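Arginyl-tRNA synthetase (Campylobacter jejuni, PDB 3FNR) catalyses the ATP-dependent attachment of L-arginine to its cognate tRNA(Arg), releasing AMP and diphosphate, as a monomeric class I aminoacyl-tRNA synthetase. Local coordinates at residues L34-A39 / A158-D163; A53-T58 / I239-A244. The protein carries 1 engineered substitution. All blocks are in the same frame, centred on the assembly; numbering follows the deposited sequence.

Interaction 1: residues L34-A39 / A158-D163; sequences LEYVSA and AKIKID
The phenol oxygen of Tyr36 reaches the backbone of the facing loop through one water: Tyr36 OH donates a hydrogen bond to water 1 at 2.5 Å, and the water passes a hydrogen bond on to the carbonyl O of Lys161 at 2.9 Å. The water sits at the edge of the Tyr36 ring, in its plane. A polar relay thus links this buried side chain to the loop backbone. Two isoleucines flank the hydroxyl, and Asp57 of helix 50-65 also adjoins Tyr36. The methyl CG2 of Ile160 meets Tyr36 OH at 3.5 Å, coming in obliquely to the ring, while Ile162 lies over one face. There CD1 of Ile162 makes a CH-pi contact, 4.2 Å from the centroid of the Tyr36 ring and 24° off the normal, displaced toward the rim that carries CE1 and CZ. An extended Ile162 side chain (chi2 178°) projects this methyl beyond CG1, which itself packs on Tyr36 CE1 at 3.9 Å. The same CD1 also touches CG2 of Val37 at 4.1 Å, and so bridges two consecutive residues.

Segment 34-39 runs from strand 31-35 of the class I Rossmann-type catalytic domain toward the 'HIGH' region, which starts at Ala39; Ile160 and Ile162 belong to the connection from helix 136-157 to strand 165-167. Within 34-39, Ser38 OG donates to Glu35 OE2 at 2.7 Å, meeting the lone pair turned away from the other carboxylate oxygen, and Glu35 OE1 forms a salt bridge with Lys230. Because no direct hydrogen bond crosses between the two segments, their cohesion rests on isoleucine-tyrosine packing, with the water supplying a polar link between the phenol and the Lys161 carbonyl.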
loop_
_atom_site.group_PDB
_atom_site.type_symbol
_atom_site.label_atom_id
_atom_site.label_comp_id
_atom_site.label_asym_id
_atom_site.label_seq_id
_atom_site.Cartn_x
_atom_site.Cartn_y
_atom_site.Cartn_z
ATOM N N LEU A 34 1.732 -4.411 -10.516
ATOM C CA LEU A 34 1.835 -4.707 -9.088
ATOM C C LEU A 34 0.596 -5.425 -8.575
ATOM O O LEU A 34 -0.523 -4.917 -8.683
ATOM C CB LEU A 34 2.016 -3.407 -8.291
ATOM C CG LEU A 34 2.685 -3.257 -6.915
ATOM C CD1 LEU A 34 1.981 -2.145 -6.141
ATOM C CD2 LEU A 34 2.764 -4.518 -6.070
ATOM N N GLU A 35 0.797 -6.591 -7.981
ATOM C CA GLU A 35 -0.288 -7.257 -7.293
ATOM C C GLU A 35 0.041 -7.240 -5.825
ATOM O O GLU A 35 1.087 -7.750 -5.414
ATOM C CB GLU A 35 -0.468 -8.698 -7.763
ATOM C CG GLU A 35 -1.587 -9.437 -7.015
ATOM C CD GLU A 35 -1.130 -10.773 -6.446
ATOM O OE1 GLU A 35 -0.278 -11.439 -7.081
ATOM O OE2 GLU A 35 -1.612 -11.160 -5.355
ATOM N N TYR A 36 -0.848 -6.644 -5.038
ATOM C CA TYR A 36 -0.625 -6.521 -3.608
ATOM C C TYR A 36 -1.908 -6.586 -2.788
ATOM O O TYR A 36 -3.012 -6.520 -3.335
ATOM C CB TYR A 36 0.211 -5.269 -3.288
ATOM C CG TYR A 36 -0.488 -3.916 -3.408
ATOM C CD1 TYR A 36 -0.998 -3.456 -4.628
ATOM C CD2 TYR A 36 -0.584 -3.079 -2.303
ATOM C CE1 TYR A 36 -1.607 -2.208 -4.733
ATOM C CE2 TYR A 36 -1.199 -1.837 -2.390
ATOM C CZ TYR A 36 -1.703 -1.406 -3.602
ATOM O OH TYR A 36 -2.290 -0.168 -3.664
ATOM N N VAL A 37 -1.725 -6.699 -1.471
ATOM C CA VAL A 37 -2.778 -6.919 -0.476
ATOM C C VAL A 37 -3.370 -8.315 -0.656
ATOM O O VAL A 37 -2.966 -9.233 0.057
ATOM C CB VAL A 37 -3.882 -5.794 -0.413
ATOM C CG1 VAL A 37 -4.748 -5.974 0.822
ATOM C CG2 VAL A 37 -3.258 -4.395 -0.385
ATOM N N SER A 38 -4.303 -8.462 -1.603
ATOM C CA SER A 38 -4.907 -9.758 -1.965
ATOM C C SER A 38 -5.332 -10.597 -0.772
ATOM O O SER A 38 -5.032 -11.782 -0.709
ATOM C CB SER A 38 -3.954 -10.580 -2.840
ATOM O OG SER A 38 -3.687 -9.914 -4.062
ATOM N N ALA A 39 -6.008 -9.974 0.185
ATOM C CA ALA A 39 -6.473 -10.674 1.371
ATOM C C ALA A 39 -7.743 -11.453 1.043
ATOM O O ALA A 39 -8.513 -11.052 0.164
ATOM C CB ALA A 39 -6.734 -9.691 2.480
ATOM N N ALA A 158 -7.686 4.396 4.137
ATOM C CA ALA A 158 -6.255 4.692 4.119
ATOM C C ALA A 158 -5.801 5.317 2.801
ATOM O O ALA A 158 -4.598 5.344 2.502
ATOM C CB ALA A 158 -5.471 3.447 4.400
ATOM N N LYS A 159 -6.763 5.825 2.027
ATOM C CA LYS A 159 -6.522 6.494 0.736
ATOM C C LYS A 159 -5.958 5.557 -0.348
ATOM O O LYS A 159 -5.203 5.983 -1.234
ATOM C CB LYS A 159 -5.657 7.766 0.895
ATOM C CG LYS A 159 -6.090 8.718 2.019
ATOM C CD LYS A 159 -7.384 9.458 1.697
ATOM C CE LYS A 159 -7.896 10.254 2.905
ATOM N NZ LYS A 159 -8.395 9.387 4.021
ATOM N N ILE A 160 -6.350 4.286 -0.277
ATOM C CA ILE A 160 -5.880 3.274 -1.219
ATOM C C ILE A 160 -7.010 2.769 -2.107
ATOM O O ILE A 160 -8.027 2.276 -1.619
ATOM C CB ILE A 160 -5.206 2.081 -0.483
ATOM C CG1 ILE A 160 -4.014 2.582 0.349
ATOM C CG2 ILE A 160 -4.782 0.996 -1.482
ATOM C CD1 ILE A 160 -3.579 1.646 1.492
ATOM N N LYS A 161 -6.827 2.912 -3.416
ATOM C CA LYS A 161 -7.716 2.304 -4.404
ATOM C C LYS A 161 -6.888 1.422 -5.338
ATOM O O LYS A 161 -5.858 1.854 -5.846
ATOM C CB LYS A 161 -8.436 3.379 -5.217
ATOM C CG LYS A 161 -9.478 4.175 -4.451
ATOM C CD LYS A 161 -10.103 5.235 -5.351
ATOM C CE LYS A 161 -11.122 6.089 -4.607
ATOM N NZ LYS A 161 -12.354 5.325 -4.275
ATOM N N ILE A 162 -7.331 0.185 -5.541
ATOM C CA ILE A 162 -6.653 -0.758 -6.438
ATOM C C ILE A 162 -7.443 -0.853 -7.755
ATOM O O ILE A 162 -8.671 -0.880 -7.750
ATOM C CB ILE A 162 -6.439 -2.125 -5.739
ATOM C CG1 ILE A 162 -5.460 -1.960 -4.563
ATOM C CG2 ILE A 162 -5.917 -3.189 -6.708
ATOM C CD1 ILE A 162 -5.208 -3.225 -3.761
ATOM N N ASP A 163 -6.734 -0.860 -8.881
ATOM C CA ASP A 163 -7.364 -0.670 -10.188
ATOM C C ASP A 163 -8.057 -1.894 -10.803
ATOM O O ASP A 163 -8.843 -1.756 -11.744
ATOM C CB ASP A 163 -6.355 -0.058 -11.165
ATOM C CG ASP A 163 -6.057 1.409 -10.857
ATOM O OD1 ASP A 163 -6.626 1.948 -9.884
ATOM O OD2 ASP A 163 -5.261 2.028 -11.589
HETATM O O HOH W 1 -3.029 1.630 -5.264
#

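Interaction 2: residues A53-T58 / I239-A244; sequences AVFGDT and INIWGA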
loop_
_atom_site.group_PDB
_atom_site.type_symbol
_atom_site.label_atom_id
_atom_site.label_comp_id
_atom_site.label_asym_id
_atom_site.label_seq_id
_atom_site.Cartn_x
_atom_site.Cartn_y
_atom_site.Cartn_z
ATOM N N ALA A 53 -0.019 -2.865 2.047
ATOM C CA ALA A 53 -0.975 -1.936 1.421
ATOM C C ALA A 53 -0.402 -0.510 1.270
ATOM O O ALA A 53 -0.458 0.077 0.183
ATOM C CB ALA A 53 -2.251 -1.904 2.212
ATOM N N VAL A 54 0.162 0.023 2.352
ATOM C CA VAL A 54 0.686 1.400 2.371
ATOM C C VAL A 54 1.895 1.513 1.446
ATOM O O VAL A 54 1.985 2.449 0.644
ATOM C CB VAL A 54 1.013 1.863 3.818
ATOM C CG1 VAL A 54 1.882 3.149 3.838
ATOM C CG2 VAL A 54 -0.277 2.080 4.594
ATOM N N PHE A 55 2.802 0.537 1.533
ATOM C CA PHE A 55 3.963 0.480 0.643
ATOM C C PHE A 55 3.549 0.435 -0.835
ATOM O O PHE A 55 4.083 1.188 -1.654
ATOM C CB PHE A 55 4.874 -0.708 0.993
ATOM C CG PHE A 55 6.212 -0.690 0.284
ATOM C CD1 PHE A 55 7.330 -0.123 0.898
ATOM C CD2 PHE A 55 6.361 -1.264 -0.985
ATOM C CE1 PHE A 55 8.574 -0.115 0.249
ATOM C CE2 PHE A 55 7.605 -1.252 -1.644
ATOM C CZ PHE A 55 8.704 -0.677 -1.024
ATOM N N GLY A 56 2.597 -0.432 -1.173
ATOM C CA GLY A 56 2.204 -0.613 -2.579
ATOM C C GLY A 56 1.523 0.591 -3.192
ATOM O O GLY A 56 1.728 0.904 -4.375
ATOM N N ASP A 57 0.713 1.275 -2.396
ATOM C CA ASP A 57 -0.003 2.438 -2.917
ATOM C C ASP A 57 0.962 3.596 -3.105
ATOM O O ASP A 57 0.880 4.321 -4.097
ATOM C CB ASP A 57 -1.154 2.854 -2.004
ATOM C CG ASP A 57 -1.991 3.957 -2.617
ATOM O OD1 ASP A 57 -2.063 5.053 -2.026
ATOM O OD2 ASP A 57 -2.535 3.740 -3.723
ATOM N N THR A 58 1.895 3.746 -2.165
ATOM C CA THR A 58 2.893 4.796 -2.286
ATOM C C THR A 58 3.763 4.502 -3.504
ATOM O O THR A 58 3.941 5.372 -4.346
ATOM C CB THR A 58 3.723 4.962 -0.996
ATOM O OG1 THR A 58 2.834 5.103 0.118
ATOM C CG2 THR A 58 4.584 6.199 -1.072
ATOM N N ILE A 239 5.499 -7.106 -10.131
ATOM C CA ILE A 239 5.918 -6.950 -8.738
ATOM C C ILE A 239 4.881 -7.562 -7.796
ATOM O O ILE A 239 3.684 -7.301 -7.938
ATOM C CB ILE A 239 6.103 -5.456 -8.376
ATOM C CG1 ILE A 239 6.948 -4.741 -9.444
ATOM C CG2 ILE A 239 6.683 -5.311 -6.969
ATOM C CD1 ILE A 239 7.060 -3.225 -9.232
ATOM N N ASN A 240 5.345 -8.391 -6.861
ATOM C CA ASN A 240 4.526 -8.855 -5.753
ATOM C C ASN A 240 5.015 -8.252 -4.446
ATOM O O ASN A 240 6.211 -8.045 -4.262
ATOM C CB ASN A 240 4.611 -10.373 -5.611
ATOM C CG ASN A 240 4.013 -11.119 -6.786
ATOM O OD1 ASN A 240 3.329 -10.545 -7.647
ATOM N ND2 ASN A 240 4.283 -12.423 -6.829
ATOM N N ILE A 241 4.089 -7.985 -3.535
ATOM C CA ILE A 241 4.453 -7.676 -2.161
ATOM C C ILE A 241 3.930 -8.795 -1.265
ATOM O O ILE A 241 2.717 -8.980 -1.124
ATOM C CB ILE A 241 3.931 -6.296 -1.705
ATOM C CG1 ILE A 241 4.499 -5.185 -2.599
ATOM C CG2 ILE A 241 4.303 -6.040 -0.252
ATOM C CD1 ILE A 241 3.814 -3.867 -2.425
ATOM N N TRP A 242 4.850 -9.554 -0.685
ATOM C CA TRP A 242 4.487 -10.674 0.179
ATOM C C TRP A 242 4.942 -10.403 1.607
ATOM O O TRP A 242 5.850 -9.599 1.832
ATOM C CB TRP A 242 5.138 -11.977 -0.309
ATOM C CG TRP A 242 4.630 -12.523 -1.630
ATOM C CD1 TRP A 242 3.551 -12.084 -2.355
ATOM C CD2 TRP A 242 5.165 -13.647 -2.352
ATOM N NE1 TRP A 242 3.407 -12.839 -3.492
ATOM C CE2 TRP A 242 4.375 -13.811 -3.514
ATOM C CE3 TRP A 242 6.242 -14.525 -2.133
ATOM C CZ2 TRP A 242 4.626 -14.820 -4.459
ATOM C CZ3 TRP A 242 6.497 -15.528 -3.077
ATOM C CH2 TRP A 242 5.687 -15.663 -4.226
ATOM N N GLY A 243 4.322 -11.088 2.565
ATOM C CA GLY A 243 4.776 -11.051 3.950
ATOM C C GLY A 243 6.111 -11.754 4.033
ATOM O O GLY A 243 6.331 -12.743 3.325
ATOM N N ALA A 244 6.992 -11.253 4.901
ATOM C CA ALA A 244 8.366 -11.755 5.025
ATOM C C ALA A 244 8.471 -13.232 5.394
ATOM O O ALA A 244 9.461 -13.883 5.063
ATOM C CB ALA A 244 9.153 -10.911 6.015
#
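Apolar packing carries this contact, and nearly all of it passes through one methyl group. CD1 of Ile241 projects from the strand onto the helix and meets CA of Gly56 at 3.6 Å and Gly56 N at 3.9 Å. The methyl rests directly on the backbone of Gly56, which has no side chain to stand between helix and strand. The CA atoms of Gly56 and Ile241 are 7.4 Å apart, the nearest such pair across the two segments. CD1 of Ile241 also touches the Phe55 ring, at CD2 and 3.9 Å, arriving at the ring's edge and near its plane. An anti arrangement of Phe55 CG relative to the backbone N (chi1 -170°) turns the ring so that its CD2 edge meets the Ile241 methyl, whereas the extended end of the isoleucine (chi2 167°) delivers that methyl to the glycine.

This is helix-on-sheet packing within the Rossmann-type nucleotide-binding fold of class I synthetases. Helix 50-65 links strand 31-35 to the parallel strand 69-76 in a beta-alpha-beta crossover, and here it lies against strand 237-243, the partner of strand 31-35 on its other side. Leu34 of strand 31-35 also touches Ile241, extending the hydrophobic layer.

No hydrogen bond crosses between the two segments. Within the helix, Val54 O accepts from Thr58 N (3.1 Å) and from Thr58 OG1 (2.8 Å), the two donors reaching it from opposite faces of the carbonyl plane. The hydroxyl is tilted 32° from that plane. Thr58 OG1 is further bonded to Arg309, so the threonine joins its own helical turn to helix 305-311.

Charge enters through Asp57, whose CB points away from the strand; OD1 forms salt bridges with both Arg61 and Arg309.

Overall arrangement
From the N terminus the chain runs through 34-39, then helix 50-65 with 53-58, then 158-163, and lastly 239-244. Interaction 1 closes a loop of 118 residues and interaction 2 one of 180; because their segments alternate, the two closures cross without nesting. Their centres lie about 8 Å apart in the catalytic domain. Glu35 N and Ile239 O, 3.0 Å apart, probably hydrogen bond where strands 31-35 and 237-243 run side by side, and Tyr36 CE2 packs on Ala53 O at 3.3 Å. Together they illustrate how a crossover helix, two neighbouring strands and a distant loop share one core.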